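Local coordinates for protein transcriptional regulator (Streptococcus dysgalactiae, PDB 4YV9) that acts as the receptor for SHP pheromones in streptococcal quorum sensing and, as a DNA-binding transcriptional regulator, probably couples peptide binding to gene expression, at residues T159-T164 / F201-Y206; I155-L160 / L192-D197; K165-S170 / T182-L187; T131-S136 / Y142-L147. All coordinates share one frame; numbering follows the deposited sequence.

Overall arrangement
All four contacts lie in the helical C-terminal domain of Rgg2, of the TPR clan. Contact 4 comes first along the chain, pairing helices 124-136 and 142-151. The other three share helix 157-169: contact 2 uses its N-terminal end, contact 1 its middle and contact 3 its C-terminal end. Contacts 2 and 3 reach helix 179-197, contact 1 helix 201-215. Contacts 1 and 2, centres about 7 Å apart, are joined by a probable hydrogen bond between His203 and Tyr157; contact 4 is centred about 11 Å from contact 3 but about 17 Å from the other two. This stack of helices carries the bound peptide, which touches residues of contacts 2, 3 and 4.

Contact 1: residues T159-T164 / F201-Y206; sequences TLFLLT and FDHSHY
Helices 157-169 and 201-215 come together through segments 159-164 and 201-206, whose backbones are nearest at Phe161 and His203, with 7.8 Å between their CA atoms. Aromatic rings make the contact between them. Phe161 and His203 lie flat on one another in a face-to-face stack, planes 2° from parallel and centroids 3.6 Å apart. Each ring covers the centre of the other, the imidazole CG sitting over the phenyl ring and Phe161 CE2 over the imidazole. The phenyl ring reaches across because its CG is anti to the backbone N (chi1 173°). His203 adds a CH-pi contact, its CB standing 4.0 Å from the centroid of the Phe161 ring. One turn later, Tyr206 completes an aromatic cluster: an edge of Phe161 is turned toward the tyrosine face in an offset edge-to-face pair, planes at 76°, with Phe161 CE1 4.2 Å from Tyr206 CD1. The imidazole is also anchored through ND1, hydrogen-bonded to Tyr157 OH at the start of helix 157-169. Helix 179-197 lies beside the pair, meeting Leu160 through Ile194 and His203 through Ser195, while Leu163 packs against helix 124-136 and Tyr206 extends along helix 157-169 to Lys165 and Val168.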
# COMPACT_ATOMS: atom_id res chain seq x y z
N THR B 159 18.71 -12.43 -18.70
CA THR B 159 17.27 -12.47 -18.93
C THR B 159 16.58 -11.81 -17.75
O THR B 159 15.60 -11.08 -17.92
CB THR B 159 16.75 -13.90 -19.12
OG1 THR B 159 17.33 -14.47 -20.30
CG2 THR B 159 15.22 -13.92 -19.24
N LEU B 160 17.10 -12.06 -16.55
CA LEU B 160 16.58 -11.44 -15.34
C LEU B 160 16.67 -9.93 -15.44
O LEU B 160 15.71 -9.22 -15.13
CB LEU B 160 17.34 -11.94 -14.11
CG LEU B 160 16.93 -11.38 -12.74
CD1 LEU B 160 15.48 -11.66 -12.46
CD2 LEU B 160 17.80 -11.96 -11.65
N PHE B 161 17.82 -9.43 -15.88
CA PHE B 161 18.01 -7.99 -16.03
C PHE B 161 17.03 -7.39 -17.03
O PHE B 161 16.44 -6.34 -16.79
CB PHE B 161 19.43 -7.66 -16.45
CG PHE B 161 19.64 -6.21 -16.76
CD1 PHE B 161 19.63 -5.26 -15.75
CD2 PHE B 161 19.84 -5.79 -18.07
CE1 PHE B 161 19.81 -3.92 -16.04
CE2 PHE B 161 20.03 -4.45 -18.36
CZ PHE B 161 20.01 -3.51 -17.34
N LEU B 162 16.86 -8.07 -18.16
CA LEU B 162 15.95 -7.61 -19.21
C LEU B 162 14.50 -7.67 -18.74
O LEU B 162 13.71 -6.79 -19.08
CB LEU B 162 16.14 -8.45 -20.48
CG LEU B 162 17.46 -8.22 -21.21
CD1 LEU B 162 17.53 -9.04 -22.50
CD2 LEU B 162 17.67 -6.74 -21.49
N LEU B 163 14.17 -8.69 -17.96
CA LEU B 163 12.83 -8.82 -17.40
C LEU B 163 12.57 -7.72 -16.39
O LEU B 163 11.45 -7.20 -16.30
CB LEU B 163 12.64 -10.19 -16.74
CG LEU B 163 12.36 -11.36 -17.68
CD1 LEU B 163 12.35 -12.70 -16.92
CD2 LEU B 163 11.05 -11.15 -18.43
N THR B 164 13.60 -7.37 -15.63
CA THR B 164 13.47 -6.32 -14.63
C THR B 164 13.19 -4.98 -15.32
O THR B 164 12.32 -4.22 -14.86
CB THR B 164 14.74 -6.22 -13.75
OG1 THR B 164 14.98 -7.48 -13.11
CG2 THR B 164 14.56 -5.15 -12.68
N PHE B 201 28.52 -3.05 -13.95
CA PHE B 201 28.32 -1.70 -13.44
C PHE B 201 27.47 -0.82 -14.37
O PHE B 201 26.90 0.19 -13.95
CB PHE B 201 29.67 -1.06 -13.16
CG PHE B 201 30.47 -1.81 -12.13
CD1 PHE B 201 29.96 -1.99 -10.85
CD2 PHE B 201 31.69 -2.38 -12.45
CE1 PHE B 201 30.68 -2.70 -9.90
CE2 PHE B 201 32.41 -3.09 -11.51
CZ PHE B 201 31.90 -3.24 -10.23
N ASP B 202 27.40 -1.23 -15.63
CA ASP B 202 26.45 -0.66 -16.59
C ASP B 202 25.03 -0.86 -16.08
O ASP B 202 24.24 0.09 -15.97
CB ASP B 202 26.62 -1.35 -17.94
CG ASP B 202 26.77 -2.87 -17.81
OD1 ASP B 202 27.24 -3.33 -16.73
OD2 ASP B 202 26.42 -3.60 -18.76
N HIS B 203 24.72 -2.11 -15.78
CA HIS B 203 23.41 -2.48 -15.29
C HIS B 203 23.15 -1.86 -13.94
O HIS B 203 22.04 -1.38 -13.67
CB HIS B 203 23.29 -4.00 -15.23
CG HIS B 203 23.35 -4.66 -16.57
ND1 HIS B 203 23.18 -6.02 -16.74
CD2 HIS B 203 23.54 -4.14 -17.80
CE1 HIS B 203 23.27 -6.31 -18.02
NE2 HIS B 203 23.49 -5.19 -18.69
N SER B 204 24.17 -1.86 -13.08
CA SER B 204 24.05 -1.25 -11.76
C SER B 204 23.66 0.23 -11.86
O SER B 204 22.73 0.68 -11.18
CB SER B 204 25.37 -1.38 -10.99
OG SER B 204 25.72 -2.73 -10.83
N HIS B 205 24.35 0.97 -12.72
CA HIS B 205 24.10 2.39 -12.90
C HIS B 205 22.66 2.66 -13.35
O HIS B 205 21.98 3.50 -12.77
CB HIS B 205 25.07 2.99 -13.91
CG HIS B 205 24.89 4.46 -14.11
ND1 HIS B 205 24.03 4.98 -15.05
CD2 HIS B 205 25.43 5.52 -13.47
CE1 HIS B 205 24.06 6.30 -14.99
NE2 HIS B 205 24.90 6.65 -14.04
N TYR B 206 22.21 1.95 -14.38
CA TYR B 206 20.81 2.00 -14.80
C TYR B 206 19.84 1.79 -13.63
O TYR B 206 18.91 2.55 -13.44
CB TYR B 206 20.53 0.97 -15.90
CG TYR B 206 19.05 0.81 -16.26
CD1 TYR B 206 18.23 -0.05 -15.54
CD2 TYR B 206 18.49 1.51 -17.32
CE1 TYR B 206 16.89 -0.20 -15.86
CE2 TYR B 206 17.14 1.37 -17.65
CZ TYR B 206 16.35 0.51 -16.91
OH TYR B 206 15.01 0.35 -17.21

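Contact 2: residues I155-L160 / L192-D197; sequences INYNTL and LIISID
With chi1 at 165°, Tyr157 holds CG anti to its own backbone N and sends its ring toward helix 179-197, where Ser195, whose OG lies anti to the carbonyl carbon (chi1 -70°), meets the phenol. The two hydroxyls are hydrogen-bonded, Tyr157 OH to Ser195 OG at 2.5 Å, and taken alone either could supply the proton. Ser195 OG lies at the edge of the ring, in its plane. Next to this polar pair, Ile194 CG2 touches the ring at Tyr157 CD1, 3.6 Å away, the two side chains running past each other in opposite directions. The other branch of Ile194 serves a second neighbour. Its CD1 touches Leu160 CD2 at 3.7 Å, one turn further along helix 157-169, and the two side chains cross at about a right angle. Ile194 thus bridges a tyrosine and a leucine of the same helix face. The backbones remain well separated, with Tyr157 and Ile194 closest at 8.0 Å between CA atoms. Asn156, at the N-cap position, marks the start of the helix that carries Tyr157. Tyr157 OH has two partners, Ser195 OG and His203 ND1; these bonds hold the hydroxyl in place and link helices 157-169, 179-197 and 201-215. The turn of the ring about its long axis is restrained instead by its stack on Tyr200 and by Ile194. Ser195 OG is also bonded to Cys191 O, which can only accept; if the serine proton goes there, the phenol would probably be the donor to Ser195 OG.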
# COMPACT_ATOMS: atom_id res chain seq x y z
N ILE B 155 16.47 -17.89 -13.25
CA ILE B 155 16.57 -17.14 -14.49
C ILE B 155 18.01 -16.66 -14.72
O ILE B 155 18.65 -16.14 -13.81
CB ILE B 155 15.61 -15.92 -14.47
CG1 ILE B 155 14.20 -16.39 -14.12
CG2 ILE B 155 15.65 -15.18 -15.81
CD1 ILE B 155 13.18 -15.28 -13.85
N ASN B 156 18.54 -16.86 -15.93
CA ASN B 156 19.92 -16.44 -16.19
C ASN B 156 20.00 -14.93 -16.02
O ASN B 156 19.02 -14.22 -16.30
CB ASN B 156 20.40 -16.88 -17.58
CG ASN B 156 19.64 -16.20 -18.71
OD1 ASN B 156 18.50 -16.55 -19.00
ND2 ASN B 156 20.28 -15.24 -19.35
N TYR B 157 21.14 -14.43 -15.54
CA TYR B 157 21.23 -13.03 -15.13
C TYR B 157 20.78 -12.05 -16.21
O TYR B 157 20.09 -11.07 -15.92
CB TYR B 157 22.66 -12.66 -14.70
CG TYR B 157 22.82 -11.16 -14.63
CD1 TYR B 157 22.29 -10.44 -13.56
CD2 TYR B 157 23.45 -10.45 -15.65
CE1 TYR B 157 22.40 -9.06 -13.49
CE2 TYR B 157 23.56 -9.07 -15.59
CZ TYR B 157 23.04 -8.38 -14.51
OH TYR B 157 23.14 -7.01 -14.44
N ASN B 158 21.19 -12.28 -17.45
CA ASN B 158 20.86 -11.32 -18.49
C ASN B 158 19.38 -11.29 -18.81
O ASN B 158 18.85 -10.23 -19.15
CB ASN B 158 21.67 -11.59 -19.76
CG ASN B 158 22.82 -10.62 -19.93
OD1 ASN B 158 22.61 -9.44 -20.25
ND2 ASN B 158 24.04 -11.09 -19.70
N THR B 159 18.71 -12.43 -18.70
CA THR B 159 17.27 -12.47 -18.93
C THR B 159 16.58 -11.81 -17.75
O THR B 159 15.60 -11.08 -17.92
CB THR B 159 16.75 -13.90 -19.12
OG1 THR B 159 17.33 -14.47 -20.30
CG2 THR B 159 15.22 -13.92 -19.24
N LEU B 160 17.10 -12.06 -16.55
CA LEU B 160 16.58 -11.44 -15.34
C LEU B 160 16.67 -9.93 -15.44
O LEU B 160 15.71 -9.22 -15.13
CB LEU B 160 17.34 -11.94 -14.11
CG LEU B 160 16.93 -11.38 -12.74
CD1 LEU B 160 15.48 -11.66 -12.46
CD2 LEU B 160 17.80 -11.96 -11.65
N LEU B 192 19.78 -5.16 -8.61
CA LEU B 192 20.96 -4.31 -8.41
C LEU B 192 22.02 -5.04 -7.59
O LEU B 192 23.21 -4.96 -7.89
CB LEU B 192 20.57 -3.00 -7.73
CG LEU B 192 21.71 -2.09 -7.27
CD1 LEU B 192 22.66 -1.75 -8.42
CD2 LEU B 192 21.19 -0.81 -6.62
N ILE B 193 21.58 -5.77 -6.58
CA ILE B 193 22.50 -6.58 -5.76
C ILE B 193 23.29 -7.58 -6.61
O ILE B 193 24.51 -7.70 -6.48
CB ILE B 193 21.73 -7.31 -4.64
CG1 ILE B 193 21.44 -6.33 -3.50
CG2 ILE B 193 22.51 -8.50 -4.11
CD1 ILE B 193 20.33 -6.78 -2.56
N ILE B 194 22.59 -8.28 -7.50
CA ILE B 194 23.20 -9.27 -8.38
C ILE B 194 24.14 -8.61 -9.39
O ILE B 194 25.22 -9.11 -9.69
CB ILE B 194 22.13 -10.09 -9.13
CG1 ILE B 194 21.22 -10.79 -8.12
CG2 ILE B 194 22.77 -11.10 -10.05
CD1 ILE B 194 20.12 -11.61 -8.76
N SER B 195 23.71 -7.46 -9.90
CA SER B 195 24.48 -6.72 -10.89
C SER B 195 25.80 -6.25 -10.32
O SER B 195 26.83 -6.28 -10.99
CB SER B 195 23.68 -5.52 -11.40
OG SER B 195 22.60 -5.97 -12.20
N ILE B 196 25.77 -5.81 -9.07
CA ILE B 196 26.99 -5.43 -8.38
C ILE B 196 27.89 -6.65 -8.17
O ILE B 196 29.07 -6.61 -8.50
CB ILE B 196 26.69 -4.75 -7.04
CG1 ILE B 196 25.94 -3.44 -7.26
CG2 ILE B 196 27.98 -4.45 -6.30
CD1 ILE B 196 25.29 -2.91 -6.00
N ASP B 197 27.31 -7.73 -7.64
CA ASP B 197 28.03 -8.98 -7.40
C ASP B 197 28.79 -9.46 -8.63
O ASP B 197 29.94 -9.86 -8.54
CB ASP B 197 27.08 -10.09 -6.95
CG ASP B 197 26.63 -9.95 -5.51
OD1 ASP B 197 27.33 -9.27 -4.73
OD2 ASP B 197 25.57 -10.52 -5.16

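Contact 3: residues K165-S170 / T182-L187; sequences KEMVTS and TLVTQL
Met167, modelled as selenomethionine, is the first residue of segment 165-170 to touch helix 179-197. Its CG is anti to the backbone N (chi1 170°) and carries the chain out toward Val184, where Met167 CG lies 3.8 Å from Val184 CG2 as the two side chains slide past one another in opposite directions. A bend at chi3, 67°, then folds the methyl group toward Leu187. Met167 CE rests 3.8 Å from Leu187 CB, and Met167 SE is 3.9 Å from Leu187 CD1. These two side chains cross at about a right angle. Val168 follows, with CG1 against Val184 CG1 at 3.6 Å. Val184 therefore divides its two methyl groups between successive residues, CG2 for Met167 and CG1 for Val168. The backbones are nearest at the same pair, with 6.3 Å between the CA atoms of Val168 and Val184. Ser170 OG turns back to donate a hydrogen bond of 2.9 Å to Glu166 O. The contact across the segments is wholly apolar and buried. It joins two consecutive helices running roughly antiparallel, with an angle of 152° between their local axes, consistent with the helical hairpins of TPR-like domains. Around them, Trp140 packs on Met167, and helix 142-151 contributes Leu148 against Met167 and Ile145 against Val184. Tyr206 of helix 201-215 touches Val168, while Leu187 also packs on a modified side chain of the bound peptide.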
# COMPACT_ATOMS: atom_id res chain seq x y z
N LYS B 165 13.91 -4.70 -16.41
CA LYS B 165 13.69 -3.49 -17.21
C LYS B 165 12.24 -3.41 -17.70
O LYS B 165 11.62 -2.36 -17.66
CB LYS B 165 14.64 -3.42 -18.41
CG LYS B 165 16.06 -2.96 -18.08
CD LYS B 165 16.91 -2.78 -19.35
CE LYS B 165 16.43 -1.61 -20.18
NZ LYS B 165 17.27 -1.40 -21.40
N GLU B 166 11.72 -4.54 -18.19
CA GLU B 166 10.34 -4.60 -18.63
C GLU B 166 9.40 -4.25 -17.49
O GLU B 166 8.50 -3.42 -17.65
CB GLU B 166 10.00 -5.98 -19.19
CG GLU B 166 10.63 -6.25 -20.55
CD GLU B 166 10.43 -5.09 -21.51
OE1 GLU B 166 9.27 -4.77 -21.85
OE2 GLU B 166 11.44 -4.49 -21.92
N MSE B 167 9.62 -4.85 -16.33
CA MSE B 167 8.74 -4.67 -15.17
C MSE B 167 8.72 -3.24 -14.64
O MSE B 167 7.64 -2.70 -14.37
CB MSE B 167 9.15 -5.61 -14.05
CG MSE B 167 8.46 -5.33 -12.73
SE MSE B 167 9.29 -6.40 -11.30
CE MSE B 167 11.04 -5.54 -11.28
N VAL B 168 9.89 -2.62 -14.50
CA VAL B 168 9.95 -1.27 -13.96
C VAL B 168 9.33 -0.23 -14.89
O VAL B 168 8.89 0.83 -14.44
CB VAL B 168 11.41 -0.83 -13.65
CG1 VAL B 168 11.94 -1.60 -12.50
CG2 VAL B 168 12.30 -1.02 -14.86
N THR B 169 9.27 -0.53 -16.19
CA THR B 169 8.72 0.42 -17.14
C THR B 169 7.26 0.12 -17.51
O THR B 169 6.61 0.93 -18.18
CB THR B 169 9.58 0.48 -18.43
OG1 THR B 169 9.64 -0.81 -19.04
CG2 THR B 169 11.00 0.94 -18.10
N SER B 170 6.74 -1.00 -17.03
CA SER B 170 5.41 -1.44 -17.43
C SER B 170 4.51 -1.91 -16.28
O SER B 170 3.59 -2.68 -16.51
CB SER B 170 5.53 -2.59 -18.44
OG SER B 170 6.53 -2.31 -19.40
N THR B 182 5.88 -0.65 -4.60
CA THR B 182 6.80 -1.05 -3.55
C THR B 182 7.46 -2.40 -3.90
O THR B 182 8.68 -2.56 -3.76
CB THR B 182 6.06 -1.09 -2.19
OG1 THR B 182 5.72 0.25 -1.83
CG2 THR B 182 6.94 -1.66 -1.11
N LEU B 183 6.67 -3.34 -4.39
CA LEU B 183 7.22 -4.62 -4.83
C LEU B 183 8.23 -4.43 -5.96
O LEU B 183 9.33 -4.99 -5.91
CB LEU B 183 6.11 -5.59 -5.27
CG LEU B 183 5.28 -6.22 -4.15
CD1 LEU B 183 4.02 -6.87 -4.67
CD2 LEU B 183 6.12 -7.24 -3.40
N VAL B 184 7.85 -3.67 -6.99
CA VAL B 184 8.78 -3.41 -8.10
C VAL B 184 10.09 -2.78 -7.60
O VAL B 184 11.19 -3.09 -8.11
CB VAL B 184 8.15 -2.48 -9.16
CG1 VAL B 184 9.21 -1.99 -10.13
CG2 VAL B 184 7.04 -3.22 -9.92
N THR B 185 9.99 -1.91 -6.60
CA THR B 185 11.18 -1.28 -6.04
C THR B 185 12.06 -2.33 -5.36
O THR B 185 13.28 -2.37 -5.58
CB THR B 185 10.79 -0.17 -5.04
OG1 THR B 185 9.95 0.79 -5.71
CG2 THR B 185 12.03 0.53 -4.52
N GLN B 186 11.45 -3.21 -4.58
CA GLN B 186 12.18 -4.28 -3.92
C GLN B 186 12.89 -5.20 -4.91
O GLN B 186 14.06 -5.53 -4.73
CB GLN B 186 11.25 -5.07 -3.01
CG GLN B 186 10.83 -4.26 -1.77
CD GLN B 186 9.61 -4.83 -1.04
OE1 GLN B 186 8.90 -5.71 -1.55
NE2 GLN B 186 9.35 -4.31 0.16
N LEU B 187 12.19 -5.60 -5.98
CA LEU B 187 12.81 -6.49 -6.96
C LEU B 187 13.89 -5.80 -7.79
O LEU B 187 14.82 -6.45 -8.27
CB LEU B 187 11.74 -7.07 -7.90
CG LEU B 187 10.77 -8.09 -7.29
CD1 LEU B 187 10.07 -8.83 -8.41
CD2 LEU B 187 11.47 -9.07 -6.35

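Contact 4: residues T131-S136 / Y142-L147; sequences TDYLFS and YYEIIL
Tyr133 and Glu144 meet through a short hydrogen bond, Tyr133 OH donating to Glu144 OE2 at 2.5 Å. The carboxylate oxygen accepts on its anti lone pair, the one pointing away from OE1, and lies near the plane of the phenol ring at its edge. Ring and carboxylate planes are turned 39° apart. Nearer the backbone of Glu144, Leu134 packs on the aliphatic stem of the glutamate, with Leu134 CD2 3.6 Å from Glu144 CB. Tyr143 approaches the same hydroxyl with the edge of its ring, its CD2 3.8 Å from Tyr133 OH. The supporting helices, 124-136 and 142-151, form a roughly antiparallel hairpin with a short connection, consistent with the helical pairs of TPR-like domains; their local axes make an angle of 141° and come within 10.9 Å. Glu144 reaches Tyr133 by bending at chi2 (79°), which curls the carboxylate back toward the beginning of its own helix, where OE1 accepts from Gly141 N. In the next shell, Tyr104 stacks on the Tyr133 ring, and Tyr143 OH is tied to Glu105 OE2. Leu163 of helix 157-169 backs Leu134. Glu144 OE2 also forms a salt bridge with Lys16 of the second subunit, which packs on Tyr133 and probably stabilises the carboxylate's charge; Lys16 belongs to the helix-turn-helix region of that partner chain.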
# COMPACT_ATOMS: atom_id res chain seq x y z
N THR B 131 9.46 -17.13 -18.52
CA THR B 131 10.07 -15.87 -18.94
C THR B 131 9.48 -15.41 -20.28
O THR B 131 9.26 -14.21 -20.48
CB THR B 131 11.62 -15.97 -19.04
OG1 THR B 131 12.01 -17.01 -19.95
CG2 THR B 131 12.22 -16.25 -17.67
N ASP B 132 9.19 -16.36 -21.17
CA ASP B 132 8.50 -16.04 -22.41
C ASP B 132 7.14 -15.40 -22.13
O ASP B 132 6.79 -14.39 -22.75
CB ASP B 132 8.34 -17.29 -23.28
CG ASP B 132 9.62 -17.68 -24.00
OD1 ASP B 132 10.62 -16.93 -23.90
OD2 ASP B 132 9.63 -18.73 -24.66
N TYR B 133 6.36 -15.99 -21.22
CA TYR B 133 5.10 -15.38 -20.78
C TYR B 133 5.31 -13.95 -20.28
O TYR B 133 4.56 -13.03 -20.65
CB TYR B 133 4.42 -16.20 -19.67
CG TYR B 133 3.29 -15.44 -19.01
CD1 TYR B 133 2.12 -15.15 -19.70
CD2 TYR B 133 3.41 -14.98 -17.69
CE1 TYR B 133 1.09 -14.43 -19.12
CE2 TYR B 133 2.37 -14.25 -17.09
CZ TYR B 133 1.22 -13.99 -17.81
OH TYR B 133 0.20 -13.27 -17.25
N LEU B 134 6.33 -13.78 -19.44
CA LEU B 134 6.60 -12.49 -18.79
C LEU B 134 7.01 -11.42 -19.80
O LEU B 134 6.60 -10.25 -19.69
CB LEU B 134 7.69 -12.65 -17.72
CG LEU B 134 7.26 -13.38 -16.44
CD1 LEU B 134 8.43 -13.52 -15.47
CD2 LEU B 134 6.10 -12.65 -15.76
N PHE B 135 7.80 -11.82 -20.79
CA PHE B 135 8.16 -10.90 -21.87
C PHE B 135 6.93 -10.52 -22.71
O PHE B 135 6.89 -9.44 -23.29
CB PHE B 135 9.24 -11.50 -22.76
CG PHE B 135 10.64 -11.31 -22.23
CD1 PHE B 135 11.15 -10.03 -22.05
CD2 PHE B 135 11.44 -12.40 -21.95
CE1 PHE B 135 12.44 -9.84 -21.58
CE2 PHE B 135 12.72 -12.22 -21.47
CZ PHE B 135 13.23 -10.94 -21.28
N SER B 136 5.94 -11.41 -22.75
CA SER B 136 4.77 -11.23 -23.62
C SER B 136 3.72 -10.30 -23.04
O SER B 136 2.84 -9.82 -23.76
CB SER B 136 4.14 -12.59 -23.93
OG SER B 136 3.26 -13.00 -22.90
N TYR B 142 0.42 -7.67 -10.08
CA TYR B 142 0.88 -8.45 -8.93
C TYR B 142 1.34 -9.86 -9.31
O TYR B 142 2.40 -10.33 -8.87
CB TYR B 142 -0.26 -8.51 -7.91
CG TYR B 142 0.09 -9.14 -6.59
CD1 TYR B 142 0.83 -8.44 -5.65
CD2 TYR B 142 -0.37 -10.41 -6.26
CE1 TYR B 142 1.15 -9.02 -4.40
CE2 TYR B 142 -0.07 -10.99 -5.03
CZ TYR B 142 0.69 -10.29 -4.11
OH TYR B 142 0.98 -10.86 -2.89
N TYR B 143 0.55 -10.53 -10.14
CA TYR B 143 0.85 -11.89 -10.63
C TYR B 143 2.24 -12.02 -11.24
O TYR B 143 3.06 -12.85 -10.82
CB TYR B 143 -0.21 -12.31 -11.66
CG TYR B 143 -0.17 -13.75 -12.17
CD1 TYR B 143 -0.37 -14.82 -11.30
CD2 TYR B 143 -0.03 -14.02 -13.53
CE1 TYR B 143 -0.40 -16.11 -11.76
CE2 TYR B 143 -0.06 -15.33 -14.00
CZ TYR B 143 -0.24 -16.37 -13.11
OH TYR B 143 -0.28 -17.67 -13.54
N GLU B 144 2.51 -11.18 -12.24
CA GLU B 144 3.78 -11.27 -12.96
C GLU B 144 4.94 -10.89 -12.06
O GLU B 144 6.01 -11.49 -12.13
CB GLU B 144 3.75 -10.38 -14.21
CG GLU B 144 2.85 -10.89 -15.33
CD GLU B 144 1.36 -10.60 -15.09
OE1 GLU B 144 1.02 -9.65 -14.36
OE2 GLU B 144 0.53 -11.35 -15.64
N ILE B 145 4.73 -9.89 -11.20
CA ILE B 145 5.76 -9.43 -10.28
C ILE B 145 6.12 -10.52 -9.27
O ILE B 145 7.29 -10.78 -9.00
CB ILE B 145 5.31 -8.14 -9.53
CG1 ILE B 145 5.09 -6.98 -10.51
CG2 ILE B 145 6.34 -7.73 -8.47
CD1 ILE B 145 4.29 -5.83 -9.88
N ILE B 146 5.11 -11.18 -8.71
CA ILE B 146 5.35 -12.24 -7.72
C ILE B 146 5.99 -13.47 -8.38
O ILE B 146 6.88 -14.12 -7.81
CB ILE B 146 4.05 -12.62 -7.01
CG1 ILE B 146 3.53 -11.44 -6.17
CG2 ILE B 146 4.24 -13.88 -6.13
CD1 ILE B 146 4.45 -11.05 -5.05
N LEU B 147 5.54 -13.80 -9.59
CA LEU B 147 6.16 -14.90 -10.32
C LEU B 147 7.66 -14.63 -10.52
O LEU B 147 8.49 -15.47 -10.20
CB LEU B 147 5.47 -15.11 -11.66
CG LEU B 147 4.13 -15.84 -11.61
CD1 LEU B 147 3.46 -15.77 -12.97
CD2 LEU B 147 4.34 -17.32 -11.17